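Local coordinates for catalase (Exiguobacterium oxidotolerans, PDB 2J2M), which catalyses the dismutation of hydrogen peroxide into water and molecular oxygen at a haem iron held within each of its subunits, at residues V88-R93 / M297-N302; E311-N316 / L354-P359. All coordinates share one frame; numbering follows the deposited sequence.

Contact 1: V88-R93 / M297-N302. With HEM (protoporphyrin IX containing Fe), chain E.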
ATOM      1  N   VAL A  88      14.904  26.237  19.857  1.00 14.08           N
ATOM      2  CA  VAL A  88      14.749  24.982  19.154  1.00 13.34           C
ATOM      3  C   VAL A  88      13.801  25.154  17.978  1.00 12.34           C
ATOM      4  O   VAL A  88      12.727  25.751  18.121  1.00 12.35           O
ATOM      5  CB  VAL A  88      14.381  23.787  20.122  1.00 13.46           C
ATOM      6  CG1 VAL A  88      13.700  24.275  21.373  1.00 15.16           C
ATOM      7  CG2 VAL A  88      13.554  22.731  19.434  1.00 13.19           C
ATOM      8  N   PRO A  89      14.204  24.641  16.798  1.00 11.30           N
ATOM      9  CA  PRO A  89      13.282  24.732  15.660  1.00 10.68           C
ATOM     10  C   PRO A  89      12.046  23.889  16.004  1.00 10.32           C
ATOM     11  O   PRO A  89      12.184  22.832  16.632  1.00  9.95           O
ATOM     12  CB  PRO A  89      14.063  24.104  14.491  1.00 11.06           C
ATOM     13  CG  PRO A  89      15.505  23.920  14.990  1.00 10.71           C
ATOM     14  CD  PRO A  89      15.470  23.955  16.482  1.00 10.57           C
ATOM     15  N   VAL A  90      10.868  24.400  15.644  1.00  9.08           N
ATOM     16  CA  VAL A  90       9.610  23.682  15.747  1.00  8.25           C
ATOM     17  C   VAL A  90       8.832  23.747  14.422  1.00  8.10           C
ATOM     18  O   VAL A  90       8.966  24.698  13.623  1.00  6.69           O
ATOM     19  CB  VAL A  90       8.681  24.214  16.897  1.00  8.04           C
ATOM     20  CG1 VAL A  90       9.337  24.075  18.269  1.00  8.38           C
ATOM     21  CG2 VAL A  90       8.250  25.657  16.653  1.00  7.72           C
ATOM     22  N   PHE A  91       8.029  22.707  14.202  1.00  7.74           N
ATOM     23  CA  PHE A  91       6.981  22.744  13.183  1.00  7.73           C
ATOM     24  C   PHE A  91       5.645  22.497  13.900  1.00  7.08           C
ATOM     25  O   PHE A  91       5.538  21.614  14.738  1.00  6.92           O
ATOM     26  CB  PHE A  91       7.247  21.724  12.059  1.00  6.98           C
ATOM     27  CG  PHE A  91       6.228  21.774  10.935  1.00  8.43           C
ATOM     28  CD1 PHE A  91       6.255  22.804   9.992  1.00  7.07           C
ATOM     29  CD2 PHE A  91       5.243  20.807  10.826  1.00  7.70           C
ATOM     30  CE1 PHE A  91       5.337  22.859   8.974  1.00  5.61           C
ATOM     31  CE2 PHE A  91       4.302  20.856   9.781  1.00  8.93           C
ATOM     32  CZ  PHE A  91       4.349  21.892   8.860  1.00  5.78           C
ATOM     33  N   ALA A  92       4.656  23.326  13.611  1.00  7.34           N
ATOM     34  CA  ALA A  92       3.367  23.228  14.284  1.00  7.28           C
ATOM     35  C   ALA A  92       2.245  22.935  13.307  1.00  6.76           C
ATOM     36  O   ALA A  92       2.332  23.304  12.134  1.00  7.95           O
ATOM     37  CB  ALA A  92       3.075  24.503  15.067  1.00  6.72           C
ATOM     38  N   ARG A  93       1.213  22.254  13.786  1.00  5.55           N
ATOM     39  CA  ARG A  93       0.020  21.967  12.988  1.00  5.22           C
ATOM     40  C   ARG A  93      -1.203  22.119  13.881  1.00  4.44           C
ATOM     41  O   ARG A  93      -1.272  21.522  14.952  1.00  4.38           O
ATOM     42  CB  ARG A  93       0.049  20.556  12.344  1.00  4.80           C
ATOM     43  CG  ARG A  93      -1.196  20.244  11.475  1.00  6.10           C
ATOM     44  CD  ARG A  93      -1.070  18.964  10.627  1.00  5.84           C
ATOM     45  NE  ARG A  93      -2.162  18.747   9.645  1.00  6.39           N
ATOM     46  CZ  ARG A  93      -3.387  18.269   9.930  1.00  5.85           C
ATOM     47  NH1 ARG A  93      -3.726  17.995  11.200  1.00  4.01           N
ATOM     48  NH2 ARG A  93      -4.284  18.080   8.951  1.00  2.00           N
ATOM     49  N   MET A 297       6.780  30.260  21.942  1.00 10.37           N
ATOM     50  CA  MET A 297       6.889  29.813  20.574  1.00  9.54           C
ATOM     51  C   MET A 297       6.465  30.943  19.645  1.00  9.76           C
ATOM     52  O   MET A 297       5.433  31.600  19.874  1.00  9.49           O
ATOM     53  CB  MET A 297       6.039  28.556  20.342  1.00  9.32           C
ATOM     54  CG  MET A 297       5.812  28.196  18.862  1.00  8.36           C
ATOM     55  SD  MET A 297       4.928  26.619  18.572  1.00  9.67           S
ATOM     56  CE  MET A 297       3.296  26.997  19.179  1.00  3.54           C
ATOM     57  N   THR A 298       7.272  31.157  18.604  1.00  9.35           N
ATOM     58  CA  THR A 298       6.968  32.098  17.538  1.00  9.20           C
ATOM     59  C   THR A 298       6.929  31.325  16.218  1.00  9.22           C
ATOM     60  O   THR A 298       7.904  30.679  15.871  1.00  9.24           O
ATOM     61  CB  THR A 298       8.055  33.202  17.481  1.00  9.52           C
ATOM     62  OG1 THR A 298       8.086  33.883  18.742  1.00 10.04           O
ATOM     63  CG2 THR A 298       7.787  34.219  16.344  1.00  7.88           C
ATOM     64  N   LEU A 299       5.794  31.350  15.521  1.00  9.12           N
ATOM     65  CA  LEU A 299       5.699  30.810  14.155  1.00  9.31           C
ATOM     66  C   LEU A 299       5.939  31.928  13.101  1.00  9.58           C
ATOM     67  O   LEU A 299       5.117  32.823  12.904  1.00  7.97           O
ATOM     68  CB  LEU A 299       4.340  30.140  13.936  1.00  9.40           C
ATOM     69  CG  LEU A 299       4.034  28.665  14.247  1.00  9.92           C
ATOM     70  CD1 LEU A 299       5.035  27.988  15.149  1.00 11.32           C
ATOM     71  CD2 LEU A 299       2.639  28.518  14.782  1.00  5.71           C
ATOM     72  N   ASN A 300       7.077  31.846  12.423  1.00 10.55           N
ATOM     73  CA  ASN A 300       7.544  32.943  11.589  1.00 11.36           C
ATOM     74  C   ASN A 300       7.798  32.588  10.106  1.00 11.93           C
ATOM     75  O   ASN A 300       8.268  33.419   9.333  1.00 12.83           O
ATOM     76  CB  ASN A 300       8.790  33.588  12.225  1.00 11.53           C
ATOM     77  CG  ASN A 300       9.945  32.599  12.453  1.00 11.24           C
ATOM     78  OD1 ASN A 300       9.990  31.506  11.903  1.00 12.41           O
ATOM     79  ND2 ASN A 300      10.882  33.003  13.282  1.00 13.25           N
ATOM     80  N   LYS A 301       7.470  31.369   9.707  1.00 11.59           N
ATOM     81  CA  LYS A 301       7.684  30.967   8.345  1.00 11.77           C
ATOM     82  C   LYS A 301       6.602  30.015   7.887  1.00 11.41           C
ATOM     83  O   LYS A 301       6.415  28.947   8.455  1.00 11.77           O
ATOM     84  CB  LYS A 301       9.058  30.298   8.218  1.00 12.57           C
ATOM     85  CG  LYS A 301       9.407  29.902   6.827  1.00 13.97           C
ATOM     86  CD  LYS A 301      10.904  29.764   6.673  1.00 18.76           C
ATOM     87  CE  LYS A 301      11.233  28.804   5.519  1.00 20.52           C
ATOM     88  NZ  LYS A 301      10.774  29.393   4.240  1.00 19.61           N
ATOM     89  N   ASN A 302       5.902  30.384   6.829  1.00 10.83           N
ATOM     90  CA  ASN A 302       4.953  29.472   6.242  1.00  9.88           C
ATOM     91  C   ASN A 302       5.647  28.255   5.625  1.00  9.61           C
ATOM     92  O   ASN A 302       6.852  28.272   5.382  1.00  9.63           O
ATOM     93  CB  ASN A 302       4.073  30.207   5.226  1.00  9.18           C
ATOM     94  CG  ASN A 302       2.889  30.911   5.885  1.00  8.57           C
ATOM     95  OD1 ASN A 302       2.125  30.305   6.664  1.00  4.27           O
ATOM     96  ND2 ASN A 302       2.714  32.198   5.554  1.00  7.85           N
TER
HETATM   97  CHA HEM E 501      -4.797  12.943  15.584  1.00  3.98           C
HETATM   98  CHB HEM E 501      -5.380  15.394  19.765  1.00  6.34           C
HETATM   99  CHC HEM E 501      -7.109  11.381  21.809  1.00  6.29           C
HETATM  100  CHD HEM E 501      -5.904   8.805  17.915  1.00  4.88           C
HETATM  101  C1A HEM E 501      -4.758  13.953  16.541  1.00  6.13           C
HETATM  102  C2A HEM E 501      -4.232  15.307  16.378  1.00  5.62           C
HETATM  103  C3A HEM E 501      -4.397  15.982  17.540  1.00  4.93           C
HETATM  104  C4A HEM E 501      -5.034  15.088  18.471  1.00  5.13           C
HETATM  105  CMA HEM E 501      -3.999  17.441  17.872  1.00  2.00           C
HETATM  106  CAA HEM E 501      -3.613  15.842  15.060  1.00  5.83           C
HETATM  107  CBA HEM E 501      -2.093  15.670  14.991  1.00  5.01           C
HETATM  108  CGA HEM E 501      -1.647  16.294  13.688  1.00  5.17           C
HETATM  109  O1A HEM E 501      -1.197  15.558  12.769  1.00  5.66           O
HETATM  110  O2A HEM E 501      -1.769  17.542  13.557  1.00  6.18           O
HETATM  111  C1B HEM E 501      -5.838  14.515  20.710  1.00  5.89           C
HETATM  112  C2B HEM E 501      -5.954  14.757  22.139  1.00  7.89           C
HETATM  113  C3B HEM E 501      -6.437  13.638  22.678  1.00  7.84           C
HETATM  114  C4B HEM E 501      -6.634  12.667  21.629  1.00  6.94           C
HETATM  115  CMB HEM E 501      -5.547  16.049  22.903  1.00  5.61           C
HETATM  116  CAB HEM E 501      -6.700  13.355  24.166  1.00 10.47           C
HETATM  117  CBB HEM E 501      -7.256  14.261  24.964  1.00 15.44           C
HETATM  118  C1C HEM E 501      -6.861  10.304  20.999  1.00  5.11           C
HETATM  119  C2C HEM E 501      -6.997   8.902  21.342  1.00  6.55           C
HETATM  120  C3C HEM E 501      -6.645   8.205  20.244  1.00  6.58           C
HETATM  121  C4C HEM E 501      -6.293   9.139  19.188  1.00  5.68           C
HETATM  122  CMC HEM E 501      -7.423   8.319  22.723  1.00  4.58           C
HETATM  123  CAC HEM E 501      -6.634   6.669  20.058  1.00  7.14           C
HETATM  124  CBC HEM E 501      -5.660   5.907  20.569  1.00 10.79           C
HETATM  125  C1D HEM E 501      -5.522   9.649  16.896  1.00  4.94           C
HETATM  126  C2D HEM E 501      -5.134   9.221  15.567  1.00  4.20           C
HETATM  127  C3D HEM E 501      -4.774  10.517  14.840  1.00  4.31           C
HETATM  128  C4D HEM E 501      -4.987  11.593  15.801  1.00  5.10           C
HETATM  129  CMD HEM E 501      -5.050   7.753  15.029  1.00  4.43           C
HETATM  130  CAD HEM E 501      -4.275  10.664  13.391  1.00  4.17           C
HETATM  131  CBD HEM E 501      -2.769  10.930  13.454  1.00  4.86           C
HETATM  132  CGD HEM E 501      -2.098  10.778  12.102  1.00  5.99           C
HETATM  133  O1D HEM E 501      -2.706  10.271  11.102  1.00  6.14           O
HETATM  134  O2D HEM E 501      -0.909  11.158  12.031  1.00  4.56           O
HETATM  135  NA  HEM E 501      -5.230  13.870  17.839  1.00  6.43           N
HETATM  136  NB  HEM E 501      -6.266  13.234  20.432  1.00  5.79           N
HETATM  137  NC  HEM E 501      -6.428  10.405  19.688  1.00  6.39           N
HETATM  138  ND  HEM E 501      -5.413  11.028  16.989  1.00  5.69           N
HETATM  139 FE   HEM E 501      -5.549  12.069  18.807  1.00  6.69          FE
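Val90 and Ala92 on strand 88-93 pack across from Met297 and Leu299 where the two strand segments cross at -76°, their axes 8.5 Å apart at closest approach. No hydrogen bond joins them: strand 59-68 pairs with both, and the strong curl of this sheet, consistent with the catalase beta barrel, lays one strand over the other. Apolar side chains fill the space between, Ala92 offering only a methyl and the flexible Met297 thioether reaching across to Val90. Val90 CG2 meets Met297 SD at 4.0 Å, the two side chains running obliquely past each other. Met297 carries its CG anti to the backbone N (chi1 166°), which extends the chain until the bend at chi3, and brings the sulfur also to 4.5 Å from Ala92 CB. Leu299 straddles that methyl with its fork: CD1 and CD2 each lie 4.0 Å from Ala92 CB.

Strand alternation turns Arg93 away from this core. Its chain runs extended from CG to NE, and Arg93 NH1 donates to the haem propionate atom O2A at 3.1 Å (N-H...O 155°), with the oxygen at the guanidinium edge, near its plane. NH1 also binds His56 O, while Arg53 NE, Arg346 NH1 and Gln343 NE2 also bond the haem. An alanine in place of Arg93 would remove the guanidinium and is likely to leave this propionate short of a countercharge and freer to turn. One strand thus serves two chemistries, an oily face that packs by shape and, opposite, a basic residue turned to the haem, whose charge is well placed to balance its carboxylate.

Contact 2: E311-N316 / L354-P359. With HEM (protoporphyrin IX containing Fe), chain E.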
ATOM      1  N   GLU A 311       0.867  17.991   5.323  1.00  8.17           N
ATOM      2  CA  GLU A 311       0.113  16.756   5.159  1.00  8.72           C
ATOM      3  C   GLU A 311       0.937  15.553   5.608  1.00  8.97           C
ATOM      4  O   GLU A 311       0.395  14.619   6.179  1.00  9.67           O
ATOM      5  CB  GLU A 311      -0.448  16.574   3.734  1.00  8.98           C
ATOM      6  CG  GLU A 311      -1.410  15.361   3.577  1.00  8.08           C
ATOM      7  CD  GLU A 311      -2.670  15.524   4.446  1.00  9.85           C
ATOM      8  OE1 GLU A 311      -3.106  16.681   4.585  1.00 10.02           O
ATOM      9  OE2 GLU A 311      -3.203  14.534   5.011  1.00  8.17           O
ATOM     10  N   SER A 312       2.249  15.617   5.399  1.00  9.03           N
ATOM     11  CA  SER A 312       3.140  14.478   5.622  1.00  8.74           C
ATOM     12  C   SER A 312       3.746  14.361   7.039  1.00  8.87           C
ATOM     13  O   SER A 312       4.265  13.291   7.398  1.00  9.57           O
ATOM     14  CB  SER A 312       4.238  14.437   4.548  1.00  9.02           C
ATOM     15  OG  SER A 312       3.739  13.947   3.302  1.00  9.15           O
ATOM     16  N   VAL A 313       3.708  15.431   7.835  1.00  7.78           N
ATOM     17  CA  VAL A 313       4.133  15.326   9.219  1.00  7.21           C
ATOM     18  C   VAL A 313       3.298  14.312  10.007  1.00  7.60           C
ATOM     19  O   VAL A 313       2.087  14.189   9.804  1.00  7.81           O
ATOM     20  CB  VAL A 313       4.156  16.719   9.964  1.00  7.96           C
ATOM     21  CG1 VAL A 313       2.737  17.288  10.213  1.00  5.87           C
ATOM     22  CG2 VAL A 313       4.988  16.640  11.270  1.00  5.82           C
ATOM     23  N   GLY A 314       3.960  13.590  10.897  1.00  7.28           N
ATOM     24  CA  GLY A 314       3.278  12.825  11.918  1.00  7.45           C
ATOM     25  C   GLY A 314       3.772  13.189  13.302  1.00  7.55           C
ATOM     26  O   GLY A 314       4.974  13.360  13.507  1.00  8.02           O
ATOM     27  N   PHE A 315       2.845  13.321  14.252  1.00  7.54           N
ATOM     28  CA  PHE A 315       3.196  13.560  15.647  1.00  7.01           C
ATOM     29  C   PHE A 315       2.666  12.439  16.547  1.00  7.12           C
ATOM     30  O   PHE A 315       1.693  11.766  16.213  1.00  6.90           O
ATOM     31  CB  PHE A 315       2.596  14.855  16.178  1.00  7.24           C
ATOM     32  CG  PHE A 315       2.765  16.059  15.303  1.00  7.58           C
ATOM     33  CD1 PHE A 315       3.793  16.968  15.542  1.00  6.84           C
ATOM     34  CD2 PHE A 315       1.820  16.356  14.320  1.00  6.52           C
ATOM     35  CE1 PHE A 315       3.902  18.129  14.771  1.00  7.84           C
ATOM     36  CE2 PHE A 315       1.920  17.505  13.556  1.00  7.52           C
ATOM     37  CZ  PHE A 315       2.968  18.395  13.773  1.00  7.39           C
ATOM     38  N   ASN A 316       3.296  12.271  17.705  1.00  7.22           N
ATOM     39  CA  ASN A 316       2.886  11.270  18.696  1.00  7.31           C
ATOM     40  C   ASN A 316       3.232  11.805  20.079  1.00  7.14           C
ATOM     41  O   ASN A 316       4.383  12.151  20.317  1.00  7.10           O
ATOM     42  CB  ASN A 316       3.576   9.904  18.441  1.00  6.81           C
ATOM     43  CG  ASN A 316       3.131   8.814  19.431  1.00  6.35           C
ATOM     44  OD1 ASN A 316       2.520   9.106  20.453  1.00  7.28           O
ATOM     45  ND2 ASN A 316       3.443   7.564  19.129  1.00  4.69           N
ATOM     46  N   LEU A 354      11.313  11.084   6.061  1.00  7.13           N
ATOM     47  CA  LEU A 354      10.875  12.271   5.325  1.00  7.03           C
ATOM     48  C   LEU A 354      11.401  13.563   5.942  1.00  6.86           C
ATOM     49  O   LEU A 354      11.357  13.712   7.156  1.00  7.74           O
ATOM     50  CB  LEU A 354       9.337  12.328   5.273  1.00  6.86           C
ATOM     51  CG  LEU A 354       8.663  11.305   4.334  1.00  6.88           C
ATOM     52  CD1 LEU A 354       7.182  11.441   4.465  1.00  3.30           C
ATOM     53  CD2 LEU A 354       9.108  11.441   2.853  1.00  5.48           C
ATOM     54  N   PRO A 355      11.890  14.502   5.114  1.00  6.95           N
ATOM     55  CA  PRO A 355      12.418  15.788   5.641  1.00  7.70           C
ATOM     56  C   PRO A 355      11.655  16.437   6.827  1.00  8.07           C
ATOM     57  O   PRO A 355      12.277  16.852   7.815  1.00  8.00           O
ATOM     58  CB  PRO A 355      12.426  16.694   4.396  1.00  7.44           C
ATOM     59  CG  PRO A 355      12.717  15.681   3.261  1.00  7.07           C
ATOM     60  CD  PRO A 355      11.982  14.425   3.636  1.00  6.26           C
ATOM     61  N   ILE A 356      10.324  16.473   6.753  1.00  8.94           N
ATOM     62  CA  ILE A 356       9.512  17.111   7.791  1.00  8.65           C
ATOM     63  C   ILE A 356       9.521  16.318   9.109  1.00  9.54           C
ATOM     64  O   ILE A 356       9.283  16.900  10.178  1.00  9.29           O
ATOM     65  CB  ILE A 356       8.060  17.405   7.297  1.00  8.49           C
ATOM     66  CG1 ILE A 356       7.328  18.364   8.250  1.00  8.01           C
ATOM     67  CG2 ILE A 356       7.240  16.107   7.079  1.00  6.72           C
ATOM     68  CD1 ILE A 356       7.889  19.818   8.303  1.00  5.56           C
ATOM     69  N   ASN A 357       9.809  15.012   9.039  1.00  9.64           N
ATOM     70  CA  ASN A 357       9.799  14.174  10.243  1.00 10.86           C
ATOM     71  C   ASN A 357      11.185  13.875  10.817  1.00 11.83           C
ATOM     72  O   ASN A 357      11.320  13.480  11.995  1.00 12.22           O
ATOM     73  CB  ASN A 357       9.034  12.876  10.001  1.00  9.80           C
ATOM     74  CG  ASN A 357       7.564  13.114   9.748  1.00 10.44           C
ATOM     75  OD1 ASN A 357       6.890  13.834  10.517  1.00  7.95           O
ATOM     76  ND2 ASN A 357       7.044  12.521   8.660  1.00  6.11           N
ATOM     77  N   CYS A 358      12.206  14.071   9.985  1.00 13.37           N
ATOM     78  CA  CYS A 358      13.594  13.771  10.339  1.00 12.99           C
ATOM     79  C   CYS A 358      14.042  14.562  11.588  1.00 12.90           C
ATOM     80  O   CYS A 358      13.820  15.780  11.672  1.00 12.40           O
ATOM     81  CB  CYS A 358      14.499  14.069   9.144  1.00 12.66           C
ATOM     82  SG  CYS A 358      16.049  13.122   9.145  1.00 17.36           S
ATOM     83  N   PRO A 359      14.682  13.879  12.561  1.00 13.00           N
ATOM     84  CA  PRO A 359      15.211  14.585  13.740  1.00 12.85           C
ATOM     85  C   PRO A 359      16.343  15.541  13.346  1.00 13.48           C
ATOM     86  O   PRO A 359      16.881  15.432  12.247  1.00 12.61           O
ATOM     87  CB  PRO A 359      15.770  13.466  14.618  1.00 12.51           C
ATOM     88  CG  PRO A 359      15.263  12.178  14.038  1.00 13.29           C
ATOM     89  CD  PRO A 359      14.981  12.434  12.586  1.00 12.98           C
TER
HETATM   90  CHA HEM E 501      -4.797  12.943  15.584  1.00  3.98           C
HETATM   91  CHB HEM E 501      -5.380  15.394  19.765  1.00  6.34           C
HETATM   92  CHC HEM E 501      -7.109  11.381  21.809  1.00  6.29           C
HETATM   93  CHD HEM E 501      -5.904   8.805  17.915  1.00  4.88           C
HETATM   94  C1A HEM E 501      -4.758  13.953  16.541  1.00  6.13           C
HETATM   95  C2A HEM E 501      -4.232  15.307  16.378  1.00  5.62           C
HETATM   96  C3A HEM E 501      -4.397  15.982  17.540  1.00  4.93           C
HETATM   97  C4A HEM E 501      -5.034  15.088  18.471  1.00  5.13           C
HETATM   98  CMA HEM E 501      -3.999  17.441  17.872  1.00  2.00           C
HETATM   99  CAA HEM E 501      -3.613  15.842  15.060  1.00  5.83           C
HETATM  100  CBA HEM E 501      -2.093  15.670  14.991  1.00  5.01           C
HETATM  101  CGA HEM E 501      -1.647  16.294  13.688  1.00  5.17           C
HETATM  102  O1A HEM E 501      -1.197  15.558  12.769  1.00  5.66           O
HETATM  103  O2A HEM E 501      -1.769  17.542  13.557  1.00  6.18           O
HETATM  104  C1B HEM E 501      -5.838  14.515  20.710  1.00  5.89           C
HETATM  105  C2B HEM E 501      -5.954  14.757  22.139  1.00  7.89           C
HETATM  106  C3B HEM E 501      -6.437  13.638  22.678  1.00  7.84           C
HETATM  107  C4B HEM E 501      -6.634  12.667  21.629  1.00  6.94           C
HETATM  108  CMB HEM E 501      -5.547  16.049  22.903  1.00  5.61           C
HETATM  109  CAB HEM E 501      -6.700  13.355  24.166  1.00 10.47           C
HETATM  110  CBB HEM E 501      -7.256  14.261  24.964  1.00 15.44           C
HETATM  111  C1C HEM E 501      -6.861  10.304  20.999  1.00  5.11           C
HETATM  112  C2C HEM E 501      -6.997   8.902  21.342  1.00  6.55           C
HETATM  113  C3C HEM E 501      -6.645   8.205  20.244  1.00  6.58           C
HETATM  114  C4C HEM E 501      -6.293   9.139  19.188  1.00  5.68           C
HETATM  115  CMC HEM E 501      -7.423   8.319  22.723  1.00  4.58           C
HETATM  116  CAC HEM E 501      -6.634   6.669  20.058  1.00  7.14           C
HETATM  117  CBC HEM E 501      -5.660   5.907  20.569  1.00 10.79           C
HETATM  118  C1D HEM E 501      -5.522   9.649  16.896  1.00  4.94           C
HETATM  119  C2D HEM E 501      -5.134   9.221  15.567  1.00  4.20           C
HETATM  120  C3D HEM E 501      -4.774  10.517  14.840  1.00  4.31           C
HETATM  121  C4D HEM E 501      -4.987  11.593  15.801  1.00  5.10           C
HETATM  122  CMD HEM E 501      -5.050   7.753  15.029  1.00  4.43           C
HETATM  123  CAD HEM E 501      -4.275  10.664  13.391  1.00  4.17           C
HETATM  124  CBD HEM E 501      -2.769  10.930  13.454  1.00  4.86           C
HETATM  125  CGD HEM E 501      -2.098  10.778  12.102  1.00  5.99           C
HETATM  126  O1D HEM E 501      -2.706  10.271  11.102  1.00  6.14           O
HETATM  127  O2D HEM E 501      -0.909  11.158  12.031  1.00  4.56           O
HETATM  128  NA  HEM E 501      -5.230  13.870  17.839  1.00  6.43           N
HETATM  129  NB  HEM E 501      -6.266  13.234  20.432  1.00  5.79           N
HETATM  130  NC  HEM E 501      -6.428  10.405  19.688  1.00  6.39           N
HETATM  131  ND  HEM E 501      -5.413  11.028  16.989  1.00  5.69           N
HETATM  132 FE   HEM E 501      -5.549  12.069  18.807  1.00  6.69          FE
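The carbonyl O of Leu354, a residue whose CD1 rests on Ser312 CB, is gripped by two backbone N-H groups, Asn357 N at 2.8 Å and Cys358 N at 3.0 Å. This tight turn presents the Asn357 amide to segment 311-316. There Asn357 OD1 accepts from Gly314 N at 3.0 Å in a nearly straight bond (168°), while its ND2 donates to Ser312 O at 3.1 Å, which lies close to the amide plane. Asparagine suits the place because its amide offers both an acceptor and a donor, and so clasps the backbone on either side of Val313.

Val313 CB packs against Ile356 CG1 at 4.0 Å. With CG2 anti to the backbone N, the valine also sets that methyl 3.7 Å above the plane of the Phe315 ring, offset toward the rim. The ring edge faces the haem propionate, O1A lying in its plane 3.5 Å from Phe315 CD2. Arg346, which binds the haem, takes the carbonyl oxygens of Glu311 and Val313, and Met372 and Pro373 of a neighbouring subunit pack on Leu354 and Ser312. The clasp fixes the backbone next to Phe315, whose weakly positive C-H edge is compatible with the carboxylate beside it.

Overall arrangement
From the N terminus, 203 residues separate segment 88-93, on strand 87-95, from segment 297-302, on strand 292-302, which closes contact 1. The short helix 307-311 ends on the first residue of segment 311-316, and the chain then runs through strand 324-326 and helix 330-346 to close contact 2 across a much smaller loop of 37 residues. The contacts follow in series, neither nesting nor crossing, yet they touch, with centres about 14 Å apart: Phe91 packs on Ile356 and Val313, and Arg93 on Phe315. Contact 1 joins strands of the curled sheet, while contact 2 binds together two loops laid against its outer side. Arg93 and Phe315 bring both to the same haem propionate.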